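Local coordinates for C alpha-dehydrogenase (Sphingobium sp. SYK-6, PDB 4YAC), which binds NADH as a short-chain dehydrogenase/reductase and probably oxidises secondary alcohols, as a Calpha-dehydrogenase of the lignin beta-aryl ether cleavage pathway, at residues 2-7 / 28-33; 55-60 / 80-85; 137-142 / 178-183; 184-189 / 248-253. All blocks are in the same frame, centred on the assembly; numbering follows the deposited sequence.

Contact 1: 2-7 / 28-33; sequences QDLEGK and EEAQMK
At the entry to the Rossmann fold of this short-chain dehydrogenase, the turn of 2-7 that leads into the first strand, 8-12, meets the loop 28-33 between helix 17-28 and the second strand, and Gly-6 and Lys-7 pair with Gln-31 and Lys-33 where strand 33-38 begins and just ahead of strand 8-12. Gly-6 N donates to Gln-31 O at 3.0 Å in a nearly straight bond (169°), and Lys-33 N donates to Lys-7 O at 2.8 Å. A type II beta turn from Leu-4 to Lys-7 presents these groups; the positive phi of Gly-6 would press a CB against the preceding carbonyl O, which calls for glycine. Gln-31, the residue leaving the helix, also has positive phi and turns its carbonyl toward Gly-6. Met-32 bends at chi3 (72°) against Leu-4 and Lys-7: its CG lies 4.0 Å from Leu-4 CB, while CE curls back to within 3.8 Å of Lys-7 CB. Leu-4 also packs against Ala-30, and Leu-239 of helix 231-243 covers both. On the solvent side the extended chains of Glu-5 and Gln-31 run side by side and point the same way, with carboxylate and amide planes 32° apart; Glu-5 OE2 comes to 3.5 Å from Gln-31 NE2, a loose polar approach. The extended Lys-33 chain passes alongside Gly-6 O, its CD 3.7 Å away. Lys-7 heads away from the loop instead, and its NZ closes back on Gln-2 O at 2.9 Å, nearly along the C=O axis.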
loop_
_atom_site.group_PDB
_atom_site.type_symbol
_atom_site.label_atom_id
_atom_site.label_comp_id
_atom_site.label_asym_id
_atom_site.label_seq_id
_atom_site.Cartn_x
_atom_site.Cartn_y
_atom_site.Cartn_z
ATOM N N GLN A 2 -27.013 8.647 6.461
ATOM C CA GLN A 2 -28.449 8.564 6.208
ATOM C C GLN A 2 -28.975 9.789 5.479
ATOM O O GLN A 2 -28.276 10.800 5.351
ATOM C CB GLN A 2 -29.201 8.376 7.523
ATOM C CG GLN A 2 -30.126 7.172 7.515
ATOM C CD GLN A 2 -29.400 5.866 7.229
ATOM O OE1 GLN A 2 -28.543 5.435 8.002
ATOM N NE2 GLN A 2 -29.740 5.231 6.112
ATOM N N ASP A 3 -30.205 9.659 4.989
ATOM C CA ASP A 3 -30.943 10.749 4.357
ATOM C C ASP A 3 -30.155 11.421 3.229
ATOM O O ASP A 3 -30.015 12.643 3.197
ATOM C CB ASP A 3 -31.341 11.782 5.409
ATOM C CG ASP A 3 -32.300 11.218 6.440
ATOM O OD1 ASP A 3 -33.514 11.140 6.152
ATOM O OD2 ASP A 3 -31.846 10.866 7.548
ATOM N N LEU A 4 -29.666 10.615 2.292
ATOM C CA LEU A 4 -28.797 11.103 1.227
ATOM C C LEU A 4 -29.484 12.083 0.280
ATOM O O LEU A 4 -28.811 12.827 -0.429
ATOM C CB LEU A 4 -28.249 9.921 0.423
ATOM C CG LEU A 4 -27.380 8.919 1.187
ATOM C CD1 LEU A 4 -26.963 7.779 0.271
ATOM C CD2 LEU A 4 -26.151 9.592 1.775
ATOM N N GLU A 5 -30.813 12.089 0.260
ATOM C CA GLU A 5 -31.543 12.974 -0.649
ATOM C C GLU A 5 -31.193 14.437 -0.398
ATOM O O GLU A 5 -31.321 14.932 0.719
ATOM C CB GLU A 5 -33.054 12.781 -0.514
ATOM C CG GLU A 5 -33.853 13.653 -1.475
ATOM C CD GLU A 5 -35.342 13.385 -1.414
ATOM O OE1 GLU A 5 -35.790 12.719 -0.458
ATOM O OE2 GLU A 5 -36.064 13.840 -2.323
ATOM N N GLY A 6 -30.743 15.118 -1.446
ATOM C CA GLY A 6 -30.403 16.525 -1.357
ATOM C C GLY A 6 -28.989 16.796 -0.875
ATOM O O GLY A 6 -28.518 17.931 -0.925
ATOM N N LYS A 7 -28.305 15.763 -0.399
ATOM C CA LYS A 7 -26.928 15.926 0.042
ATOM C C LYS A 7 -26.006 15.916 -1.171
ATOM O O LYS A 7 -26.397 15.478 -2.254
ATOM C CB LYS A 7 -26.544 14.837 1.041
ATOM C CG LYS A 7 -27.238 15.004 2.386
ATOM C CD LYS A 7 -26.721 14.047 3.444
ATOM C CE LYS A 7 -27.518 14.203 4.732
ATOM N NZ LYS A 7 -26.990 13.371 5.843
ATOM N N GLU A 28 -29.592 9.577 -9.414
ATOM C CA GLU A 28 -30.918 9.115 -9.811
ATOM C C GLU A 28 -31.665 8.460 -8.658
ATOM O O GLU A 28 -32.705 8.957 -8.229
ATOM C CB GLU A 28 -30.806 8.145 -10.986
ATOM C CG GLU A 28 -30.280 8.797 -12.253
ATOM C CD GLU A 28 -30.251 7.849 -13.435
ATOM O OE1 GLU A 28 -31.338 7.436 -13.893
ATOM O OE2 GLU A 28 -29.140 7.517 -13.905
ATOM N N GLU A 29 -31.137 7.351 -8.151
ATOM C CA GLU A 29 -31.811 6.620 -7.081
ATOM C C GLU A 29 -31.755 7.370 -5.755
ATOM O O GLU A 29 -32.787 7.649 -5.145
ATOM C CB GLU A 29 -31.194 5.232 -6.901
ATOM C CG GLU A 29 -31.215 4.377 -8.151
ATOM C CD GLU A 29 -30.586 3.020 -7.929
ATOM O OE1 GLU A 29 -30.572 2.549 -6.772
ATOM O OE2 GLU A 29 -30.101 2.427 -8.914
ATOM N N ALA A 30 -30.543 7.685 -5.309
ATOM C CA ALA A 30 -30.347 8.330 -4.015
ATOM C C ALA A 30 -30.764 9.797 -4.028
ATOM O O ALA A 30 -30.902 10.412 -2.970
ATOM C CB ALA A 30 -28.897 8.210 -3.587
ATOM N N GLN A 31 -30.938 10.355 -5.222
ATOM C CA GLN A 31 -31.355 11.746 -5.380
ATOM C C GLN A 31 -30.387 12.724 -4.712
ATOM O O GLN A 31 -30.806 13.729 -4.139
ATOM C CB GLN A 31 -32.769 11.942 -4.823
ATOM C CG GLN A 31 -33.816 11.083 -5.507
ATOM C CD GLN A 31 -35.205 11.300 -4.939
ATOM O OE1 GLN A 31 -35.627 10.606 -4.015
ATOM N NE2 GLN A 31 -35.925 12.271 -5.489
ATOM N N MET A 32 -29.093 12.427 -4.779
ATOM C CA MET A 32 -28.085 13.365 -4.310
ATOM C C MET A 32 -27.828 14.425 -5.370
ATOM O O MET A 32 -28.103 14.212 -6.555
ATOM C CB MET A 32 -26.774 12.646 -3.977
ATOM C CG MET A 32 -26.913 11.555 -2.941
ATOM S SD MET A 32 -25.321 10.976 -2.332
ATOM C CE MET A 32 -24.808 12.382 -1.347
ATOM N N LYS A 33 -27.312 15.570 -4.935
ATOM C CA LYS A 33 -26.755 16.554 -5.849
ATOM C C LYS A 33 -25.329 16.126 -6.123
ATOM O O LYS A 33 -24.509 16.089 -5.208
ATOM C CB LYS A 33 -26.801 17.958 -5.255
ATOM C CG LYS A 33 -28.207 18.421 -4.876
ATOM C CD LYS A 33 -28.168 19.722 -4.097
ATOM C CE LYS A 33 -29.565 20.170 -3.691
ATOM N NZ LYS A 33 -29.538 21.425 -2.887
#

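Contact 2: 55-60 / 80-85; sequences NVAVHP and QVFGPV
His-59 and Val-81 cross at about a right angle where strand 57-62, an outermost strand of the parallel Rossmann sheet, meets the end of helix 68-81. The imidazole turns one face to the valine: Val-81 CG2 sits over the ring, 4.0 Å from its centroid and 13° off the normal, a CH-pi contact, while CG1 comes 3.9 Å from His-59 CG. With CG anti to the backbone N (chi1 178°), the histidine ring reaches over both methyl groups, and its NE2 is hydrogen-bonded to Glu-77 one helical turn before Val-81, which helps set how the ring is turned. Phe-82 approaches the strand obliquely with CE1, CE2 and CZ. CE2 meets His-59 CB at 3.7 Å, CZ approaches the carbonyl of Ala-57 with 3.8 Å to its O, and CE1 lies 4.1 Å from Ala-57 CB, so the phenyl ring spans Ala-57 and His-59, the two strand residues whose CB atoms point toward the helix end. Lys-33 and Val-35 of the neighbouring strand 33-38 also pack against Phe-82. Val-58 points to the other side of the sheet, against Met-48 and Phe-51 of helix 41-51. Val-81 serves both rings, because its CG1 also lies over one face of Phe-82, offset toward the rim.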
loop_
_atom_site.group_PDB
_atom_site.type_symbol
_atom_site.label_atom_id
_atom_site.label_comp_id
_atom_site.label_asym_id
_atom_site.label_seq_id
_atom_site.Cartn_x
_atom_site.Cartn_y
_atom_site.Cartn_z
ATOM N N ASN A 55 -34.202 13.204 -14.336
ATOM C CA ASN A 55 -34.569 14.176 -13.314
ATOM C C ASN A 55 -33.525 14.224 -12.202
ATOM O O ASN A 55 -33.728 13.696 -11.106
ATOM C CB ASN A 55 -35.944 13.853 -12.740
ATOM C CG ASN A 55 -36.596 15.055 -12.085
ATOM O OD1 ASN A 55 -36.662 16.137 -12.672
ATOM N ND2 ASN A 55 -37.068 14.878 -10.861
ATOM N N VAL A 56 -32.401 14.868 -12.500
ATOM C CA VAL A 56 -31.262 14.885 -11.605
ATOM C C VAL A 56 -30.696 16.283 -11.449
ATOM O O VAL A 56 -30.971 17.176 -12.255
ATOM C CB VAL A 56 -30.141 13.964 -12.120
ATOM C CG1 VAL A 56 -30.638 12.534 -12.210
ATOM C CG2 VAL A 56 -29.645 14.447 -13.478
ATOM N N ALA A 57 -29.903 16.451 -10.397
ATOM C CA ALA A 57 -29.072 17.626 -10.224
ATOM C C ALA A 57 -27.626 17.175 -10.344
ATOM O O ALA A 57 -27.072 16.617 -9.399
ATOM C CB ALA A 57 -29.319 18.285 -8.883
ATOM N N VAL A 58 -27.038 17.404 -11.514
ATOM C CA VAL A 58 -25.646 17.052 -11.759
ATOM C C VAL A 58 -24.887 18.243 -12.331
ATOM O O VAL A 58 -25.355 18.905 -13.263
ATOM C CB VAL A 58 -25.520 15.852 -12.727
ATOM C CG1 VAL A 58 -24.053 15.524 -13.016
ATOM C CG2 VAL A 58 -26.225 14.635 -12.151
ATOM N N HIS A 59 -23.715 18.499 -11.758
ATOM C CA HIS A 59 -22.854 19.591 -12.181
ATOM C C HIS A 59 -21.485 19.047 -12.594
ATOM O O HIS A 59 -20.803 18.440 -11.778
ATOM C CB HIS A 59 -22.673 20.616 -11.065
ATOM C CG HIS A 59 -21.758 21.738 -11.439
ATOM N ND1 HIS A 59 -22.136 22.750 -12.293
ATOM C CD2 HIS A 59 -20.468 21.984 -11.107
ATOM C CE1 HIS A 59 -21.125 23.586 -12.456
ATOM N NE2 HIS A 59 -20.102 23.145 -11.745
ATOM N N PRO A 60 -21.080 19.267 -13.854
ATOM C CA PRO A 60 -19.756 18.828 -14.307
ATOM C C PRO A 60 -18.668 19.846 -13.983
ATOM O O PRO A 60 -18.931 21.049 -14.008
ATOM C CB PRO A 60 -19.942 18.700 -15.815
ATOM C CG PRO A 60 -20.903 19.787 -16.137
ATOM C CD PRO A 60 -21.845 19.886 -14.954
ATOM N N GLN A 80 -20.366 26.390 -4.115
ATOM C CA GLN A 80 -21.128 27.519 -4.635
ATOM C C GLN A 80 -22.360 27.046 -5.386
ATOM O O GLN A 80 -23.420 27.667 -5.314
ATOM C CB GLN A 80 -20.263 28.383 -5.557
ATOM C CG GLN A 80 -19.235 29.243 -4.836
ATOM C CD GLN A 80 -19.853 30.105 -3.751
ATOM O OE1 GLN A 80 -20.887 30.739 -3.959
ATOM N NE2 GLN A 80 -19.228 30.118 -2.580
ATOM N N VAL A 81 -22.217 25.940 -6.105
ATOM C CA VAL A 81 -23.289 25.447 -6.960
ATOM C C VAL A 81 -24.342 24.674 -6.163
ATOM O O VAL A 81 -25.545 24.878 -6.358
ATOM C CB VAL A 81 -22.716 24.562 -8.084
ATOM C CG1 VAL A 81 -23.826 23.853 -8.853
ATOM C CG2 VAL A 81 -21.873 25.409 -9.030
ATOM N N PHE A 82 -23.891 23.798 -5.268
ATOM C CA PHE A 82 -24.795 22.954 -4.484
ATOM C C PHE A 82 -24.679 23.227 -2.990
ATOM O O PHE A 82 -25.661 23.559 -2.333
ATOM C CB PHE A 82 -24.511 21.470 -4.742
ATOM C CG PHE A 82 -24.905 20.985 -6.113
ATOM C CD1 PHE A 82 -26.029 21.475 -6.759
ATOM C CD2 PHE A 82 -24.152 20.008 -6.746
ATOM C CE1 PHE A 82 -26.383 21.011 -8.012
ATOM C CE2 PHE A 82 -24.501 19.540 -7.995
ATOM C CZ PHE A 82 -25.613 20.038 -8.631
ATOM N N GLY A 83 -23.475 23.063 -2.454
ATOM C CA GLY A 83 -23.242 23.222 -1.029
ATOM C C GLY A 83 -22.078 22.352 -0.603
ATOM O O GLY A 83 -21.439 21.729 -1.452
ATOM N N PRO A 84 -21.793 22.293 0.711
ATOM C CA PRO A 84 -20.628 21.522 1.170
ATOM C C PRO A 84 -20.719 20.049 0.795
ATOM O O PRO A 84 -21.808 19.478 0.813
ATOM C CB PRO A 84 -20.661 21.698 2.693
ATOM C CG PRO A 84 -21.528 22.894 2.936
ATOM C CD PRO A 84 -22.535 22.889 1.833
ATOM N N VAL A 85 -19.583 19.444 0.458
ATOM C CA VAL A 85 -19.557 18.041 0.074
ATOM C C VAL A 85 -19.869 17.152 1.269
ATOM O O VAL A 85 -19.235 17.264 2.322
ATOM C CB VAL A 85 -18.189 17.644 -0.515
ATOM C CG1 VAL A 85 -18.166 16.160 -0.872
ATOM C CG2 VAL A 85 -17.881 18.487 -1.739
#

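Contact 3: 137-142 / 178-183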
loop_
_atom_site.group_PDB
_atom_site.type_symbol
_atom_site.label_atom_id
_atom_site.label_comp_id
_atom_site.label_asym_id
_atom_site.label_seq_id
_atom_site.Cartn_x
_atom_site.Cartn_y
_atom_site.Cartn_z
ATOM N N GLY A 137 -20.018 13.280 7.462
ATOM C CA GLY A 137 -19.729 13.092 6.056
ATOM C C GLY A 137 -19.376 11.649 5.772
ATOM O O GLY A 137 -19.523 10.778 6.630
ATOM N N HIS A 138 -18.915 11.393 4.555
ATOM C CA HIS A 138 -18.505 10.055 4.176
ATOM C C HIS A 138 -17.441 10.115 3.099
ATOM O O HIS A 138 -17.489 10.968 2.214
ATOM C CB HIS A 138 -19.708 9.251 3.693
ATOM C CG HIS A 138 -19.491 7.771 3.719
ATOM N ND1 HIS A 138 -19.868 6.984 4.788
ATOM C CD2 HIS A 138 -18.929 6.937 2.815
ATOM C CE1 HIS A 138 -19.550 5.727 4.536
ATOM N NE2 HIS A 138 -18.981 5.670 3.346
ATOM N N ILE A 139 -16.471 9.211 3.192
ATOM C CA ILE A 139 -15.385 9.143 2.226
ATOM C C ILE A 139 -15.297 7.741 1.646
ATOM O O ILE A 139 -15.126 6.766 2.374
ATOM C CB ILE A 139 -14.034 9.527 2.862
ATOM C CG1 ILE A 139 -14.092 10.957 3.404
ATOM C CG2 ILE A 139 -12.905 9.416 1.839
ATOM C CD1 ILE A 139 -12.962 11.305 4.347
ATOM N N LEU A 140 -15.427 7.656 0.327
ATOM C CA LEU A 140 -15.237 6.411 -0.404
ATOM C C LEU A 140 -13.926 6.468 -1.149
ATOM O O LEU A 140 -13.620 7.460 -1.811
ATOM C CB LEU A 140 -16.381 6.162 -1.393
ATOM C CG LEU A 140 -16.176 5.044 -2.430
ATOM C CD1 LEU A 140 -16.261 3.667 -1.785
ATOM C CD2 LEU A 140 -17.176 5.175 -3.572
ATOM N N ILE A 141 -13.153 5.396 -1.023
ATOM C CA ILE A 141 -11.969 5.188 -1.837
ATOM C C ILE A 141 -12.199 3.925 -2.647
ATOM O O ILE A 141 -12.512 2.869 -2.090
ATOM C CB ILE A 141 -10.691 5.069 -0.980
ATOM C CG1 ILE A 141 -10.313 6.441 -0.425
ATOM C CG2 ILE A 141 -9.525 4.518 -1.810
ATOM C CD1 ILE A 141 -9.243 6.400 0.656
ATOM N N THR A 142 -12.079 4.050 -3.967
ATOM C CA THR A 142 -12.164 2.901 -4.861
ATOM C C THR A 142 -10.762 2.442 -5.202
ATOM O O THR A 142 -10.040 3.112 -5.940
ATOM C CB THR A 142 -12.934 3.228 -6.154
ATOM O OG1 THR A 142 -14.229 3.751 -5.821
ATOM C CG2 THR A 142 -13.099 1.986 -7.023
ATOM N N TYR A 178 -15.294 12.090 14.201
ATOM C CA TYR A 178 -15.868 13.263 13.541
ATOM C C TYR A 178 -17.166 12.922 12.811
ATOM O O TYR A 178 -17.676 13.730 12.033
ATOM C CB TYR A 178 -14.875 13.864 12.547
ATOM C CG TYR A 178 -13.594 14.361 13.173
ATOM C CD1 TYR A 178 -13.610 15.361 14.134
ATOM C CD2 TYR A 178 -12.366 13.845 12.787
ATOM C CE1 TYR A 178 -12.441 15.823 14.705
ATOM C CE2 TYR A 178 -11.192 14.302 13.350
ATOM C CZ TYR A 178 -11.234 15.291 14.307
ATOM O OH TYR A 178 -10.066 15.747 14.870
ATOM N N ASN A 179 -17.684 11.722 13.060
ATOM C CA ASN A 179 -18.892 11.235 12.402
ATOM C C ASN A 179 -18.734 11.218 10.884
ATOM O O ASN A 179 -19.683 11.476 10.143
ATOM C CB ASN A 179 -20.102 12.083 12.805
ATOM C CG ASN A 179 -20.441 11.944 14.277
ATOM O OD1 ASN A 179 -20.308 10.866 14.855
ATOM N ND2 ASN A 179 -20.878 13.037 14.892
ATOM N N ILE A 180 -17.521 10.903 10.436
ATOM C CA ILE A 180 -17.234 10.751 9.016
ATOM C C ILE A 180 -16.991 9.274 8.713
ATOM O O ILE A 180 -16.040 8.674 9.213
ATOM C CB ILE A 180 -16.015 11.604 8.586
ATOM C CG1 ILE A 180 -16.342 13.094 8.726
ATOM C CG2 ILE A 180 -15.609 11.287 7.142
ATOM C CD1 ILE A 180 -15.146 14.013 8.565
ATOM N N GLY A 181 -17.872 8.694 7.904
ATOM C CA GLY A 181 -17.787 7.291 7.545
ATOM C C GLY A 181 -16.762 7.059 6.453
ATOM O O GLY A 181 -16.442 7.967 5.688
ATOM N N VAL A 182 -16.247 5.836 6.387
ATOM C CA VAL A 182 -15.240 5.475 5.402
ATOM C C VAL A 182 -15.605 4.145 4.755
ATOM O O VAL A 182 -15.975 3.194 5.448
ATOM C CB VAL A 182 -13.839 5.366 6.031
ATOM C CG1 VAL A 182 -12.795 5.070 4.965
ATOM C CG2 VAL A 182 -13.479 6.643 6.773
ATOM N N SER A 183 -15.510 4.095 3.428
ATOM C CA SER A 183 -15.706 2.862 2.675
ATOM C C SER A 183 -14.559 2.631 1.706
ATOM O O SER A 183 -14.057 3.565 1.079
ATOM C CB SER A 183 -17.025 2.894 1.901
ATOM O OG SER A 183 -18.136 2.945 2.784
#
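His-138 and Gly-181 face each other in the parallel pairing of strands 137-142 and 180-185, which belong to one beta-alpha-beta unit of the Rossmann fold, with helix 155-174 as the crossover. The histidine CB lies 4.0 Å from Gly-181 O. With CG anti to the backbone N (chi1 -161°), the imidazole then folds over the neighbouring strand: CG is 3.6 Å from that same oxygen, ND1 is 3.5 Å from Gly-181 CA, and Val-182 N lies over the same face. This placement needs glycine, since a CB at Gly-181 would collide with ND1. At the tip, NE2 donates to Ser-183 OG at 2.9 Å (156°), the hydroxyl oxygen sitting in the ring plane; this OG is also hydrogen-bonded to Arg-246 O. With an alanine here instead of His-138, Ser-183 OG would probably lose its imidazole donor and the Gly-181 backbone its cover. On the opposite face of the sheet Ile-139 and Ile-180 meet, with Met-130 and Ile-131 of helix 105-133 against Ile-180. Backbone bonds run the length of the pairing, from Gly-137 N to Asn-179 O through to Ile-141 N, which donates to Ser-183 O at 2.9 Å.

Contact 4: 184-189 / 248-253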
loop_
_atom_site.group_PDB
_atom_site.type_symbol
_atom_site.label_atom_id
_atom_site.label_comp_id
_atom_site.label_asym_id
_atom_site.label_seq_id
_atom_site.Cartn_x
_atom_site.Cartn_y
_atom_site.Cartn_z
ATOM N N LEU A 184 -14.157 1.368 1.597
ATOM C CA LEU A 184 -13.132 0.946 0.656
ATOM C C LEU A 184 -13.710 -0.091 -0.297
ATOM O O LEU A 184 -13.970 -1.231 0.091
ATOM C CB LEU A 184 -11.917 0.377 1.397
ATOM C CG LEU A 184 -10.774 -0.160 0.537
ATOM C CD1 LEU A 184 -10.142 0.951 -0.292
ATOM C CD2 LEU A 184 -9.741 -0.822 1.432
ATOM N N LEU A 185 -13.921 0.326 -1.541
ATOM C CA LEU A 185 -14.411 -0.557 -2.594
ATOM C C LEU A 185 -13.242 -1.152 -3.366
ATOM O O LEU A 185 -12.359 -0.423 -3.812
ATOM C CB LEU A 185 -15.332 0.207 -3.547
ATOM C CG LEU A 185 -15.796 -0.538 -4.802
ATOM C CD1 LEU A 185 -16.703 -1.712 -4.446
ATOM C CD2 LEU A 185 -16.487 0.421 -5.758
ATOM N N CYS A 186 -13.251 -2.473 -3.525
ATOM C CA CYS A 186 -12.205 -3.177 -4.260
ATOM C C CYS A 186 -12.798 -3.996 -5.399
ATOM O O CYS A 186 -13.064 -5.187 -5.232
ATOM C CB CYS A 186 -11.413 -4.092 -3.326
ATOM S SG CYS A 186 -10.479 -3.214 -2.056
ATOM N N PRO A 187 -13.012 -3.360 -6.561
ATOM C CA PRO A 187 -13.524 -4.091 -7.725
ATOM C C PRO A 187 -12.546 -5.151 -8.211
ATOM O O PRO A 187 -11.348 -5.039 -7.946
ATOM C CB PRO A 187 -13.700 -2.997 -8.784
ATOM C CG PRO A 187 -13.716 -1.708 -8.026
ATOM C CD PRO A 187 -12.826 -1.929 -6.853
ATOM N N GLY A 188 -13.047 -6.168 -8.903
ATOM C CA GLY A 188 -12.181 -7.109 -9.585
ATOM C C GLY A 188 -11.678 -6.463 -10.857
ATOM O O GLY A 188 -10.709 -5.704 -10.836
ATOM N N GLY A 189 -12.344 -6.751 -11.970
ATOM C CA GLY A 189 -12.030 -6.095 -13.224
ATOM C C GLY A 189 -10.760 -6.633 -13.850
ATOM O O GLY A 189 -9.779 -5.906 -14.011
ATOM N N TRP A 248 -15.360 -2.477 4.518
ATOM C CA TRP A 248 -14.909 -3.455 3.531
ATOM C C TRP A 248 -15.988 -3.737 2.494
ATOM O O TRP A 248 -16.924 -4.490 2.756
ATOM C CB TRP A 248 -14.504 -4.770 4.204
ATOM C CG TRP A 248 -13.288 -4.680 5.069
ATOM C CD1 TRP A 248 -13.225 -4.886 6.416
ATOM C CD2 TRP A 248 -11.954 -4.366 4.648
ATOM N NE1 TRP A 248 -11.936 -4.721 6.860
ATOM C CE2 TRP A 248 -11.136 -4.400 5.794
ATOM C CE3 TRP A 248 -11.371 -4.062 3.414
ATOM C CZ2 TRP A 248 -9.768 -4.141 5.745
ATOM C CZ3 TRP A 248 -10.011 -3.804 3.367
ATOM C CH2 TRP A 248 -9.227 -3.844 4.525
ATOM N N VAL A 249 -15.857 -3.130 1.319
ATOM C CA VAL A 249 -16.782 -3.387 0.222
ATOM C C VAL A 249 -16.079 -4.280 -0.795
ATOM O O VAL A 249 -15.482 -3.807 -1.764
ATOM C CB VAL A 249 -17.278 -2.084 -0.436
ATOM C CG1 VAL A 249 -18.464 -2.372 -1.348
ATOM C CG2 VAL A 249 -17.678 -1.068 0.631
ATOM N N LEU A 250 -16.162 -5.582 -0.538
ATOM C CA LEU A 250 -15.496 -6.609 -1.327
ATOM C C LEU A 250 -16.532 -7.639 -1.770
ATOM O O LEU A 250 -16.608 -8.728 -1.208
ATOM C CB LEU A 250 -14.393 -7.289 -0.505
ATOM C CG LEU A 250 -13.525 -6.410 0.398
ATOM C CD1 LEU A 250 -12.822 -7.263 1.438
ATOM C CD2 LEU A 250 -12.519 -5.636 -0.416
ATOM N N PRO A 251 -17.345 -7.300 -2.778
ATOM C CA PRO A 251 -18.513 -8.142 -3.058
ATOM C C PRO A 251 -18.202 -9.406 -3.872
ATOM O O PRO A 251 -18.923 -9.720 -4.819
ATOM C CB PRO A 251 -19.432 -7.189 -3.826
ATOM C CG PRO A 251 -18.513 -6.267 -4.533
ATOM C CD PRO A 251 -17.294 -6.115 -3.654
ATOM N N TYR A 252 -17.157 -10.131 -3.480
ATOM C CA TYR A 252 -16.742 -11.339 -4.193
ATOM C C TYR A 252 -16.374 -12.466 -3.229
ATOM O O TYR A 252 -15.207 -12.617 -2.866
ATOM C CB TYR A 252 -15.559 -11.028 -5.111
ATOM C CG TYR A 252 -15.762 -9.769 -5.911
ATOM C CD1 TYR A 252 -16.753 -9.695 -6.878
ATOM C CD2 TYR A 252 -14.977 -8.649 -5.690
ATOM C CE1 TYR A 252 -16.955 -8.544 -7.602
ATOM C CE2 TYR A 252 -15.167 -7.492 -6.417
ATOM C CZ TYR A 252 -16.158 -7.447 -7.373
ATOM O OH TYR A 252 -16.362 -6.304 -8.106
ATOM N N PRO A 253 -17.371 -13.266 -2.814
ATOM C CA PRO A 253 -17.112 -14.378 -1.889
ATOM C C PRO A 253 -16.150 -15.419 -2.469
ATOM O O PRO A 253 -15.618 -16.240 -1.721
ATOM C CB PRO A 253 -18.501 -14.987 -1.661
ATOM C CG PRO A 253 -19.474 -13.949 -2.098
ATOM C CD PRO A 253 -18.799 -13.147 -3.154
#
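Leu-184 has CG anti to its own N (chi1 178°), which carries CD2 to within 3.6 Å of Trp-248 CZ3; Trp-248, with CG beside its N (chi1 -67°), lays the indole alongside that leucine, pointing the same way. Leu-185 brings CD1 to 3.6 Å from Val-249 CG1, the two chains crossing obliquely on the other face of the sheet, where Val-237 and Val-238 of helix 231-243 cover them. Leu-250 CD2 presses on Cys-186 CB at 3.5 Å, tighter than usual van der Waals contact, and on the sulfur as well. These residues join the end of strand 180-185 to the short outermost strand 248-249 of the parallel Rossmann sheet. Val-249 N donates to Leu-184 O at 2.9 Å, and Val-249 O accepts from Cys-186 N at 3.1 Å. The indole NE1 leaves the contact to hydrogen-bond Glu-265 of the second subunit, so this sheet margin also forms part of the dimer interface. Past the strands, Pro-251 centres an inverse gamma turn that sends Tyr-252 back toward 186-188. The phenol meets Cys-186 O at its ring edge, in plane, with CE2 3.3 Å away; that buried oxygen has no hydrogen-bonding partner in the model. Gly-188 N gives Tyr-252 OH a weak hydrogen bond at 3.4 Å, and the same OH lies 3.6 Å from Pro-187 CA. A leucine in place of Tyr-252 would probably open a gap beside Pro-187 and deprive the poorly ordered Gly-188 of a partner for its N-H.

Overall arrangement
The four contacts follow one another along the chain, each closing before the next opens, and spread across a single parallel Rossmann sheet from one outermost strand, 57-62, to the other, 248-249. Contacts 1 and 2 have centres 11 Å apart and touch, Lys-33 CB packing on Phe-82 CD2 at 3.7 Å. Contacts 3 and 4 share strand 180-185, with centres 16 Å apart, and join through Ile-141 and Leu-185 and through Thr-142 and Pro-187. Contacts 2 and 4 lie farthest apart, with centres about 28 Å from each other. In contact 4 the loop after strand 180-185 places the Pro-187 side chain about 8 Å from the bound NADH. Contacts 3 and 4 both reach the second subunit, contact 4 with more residues.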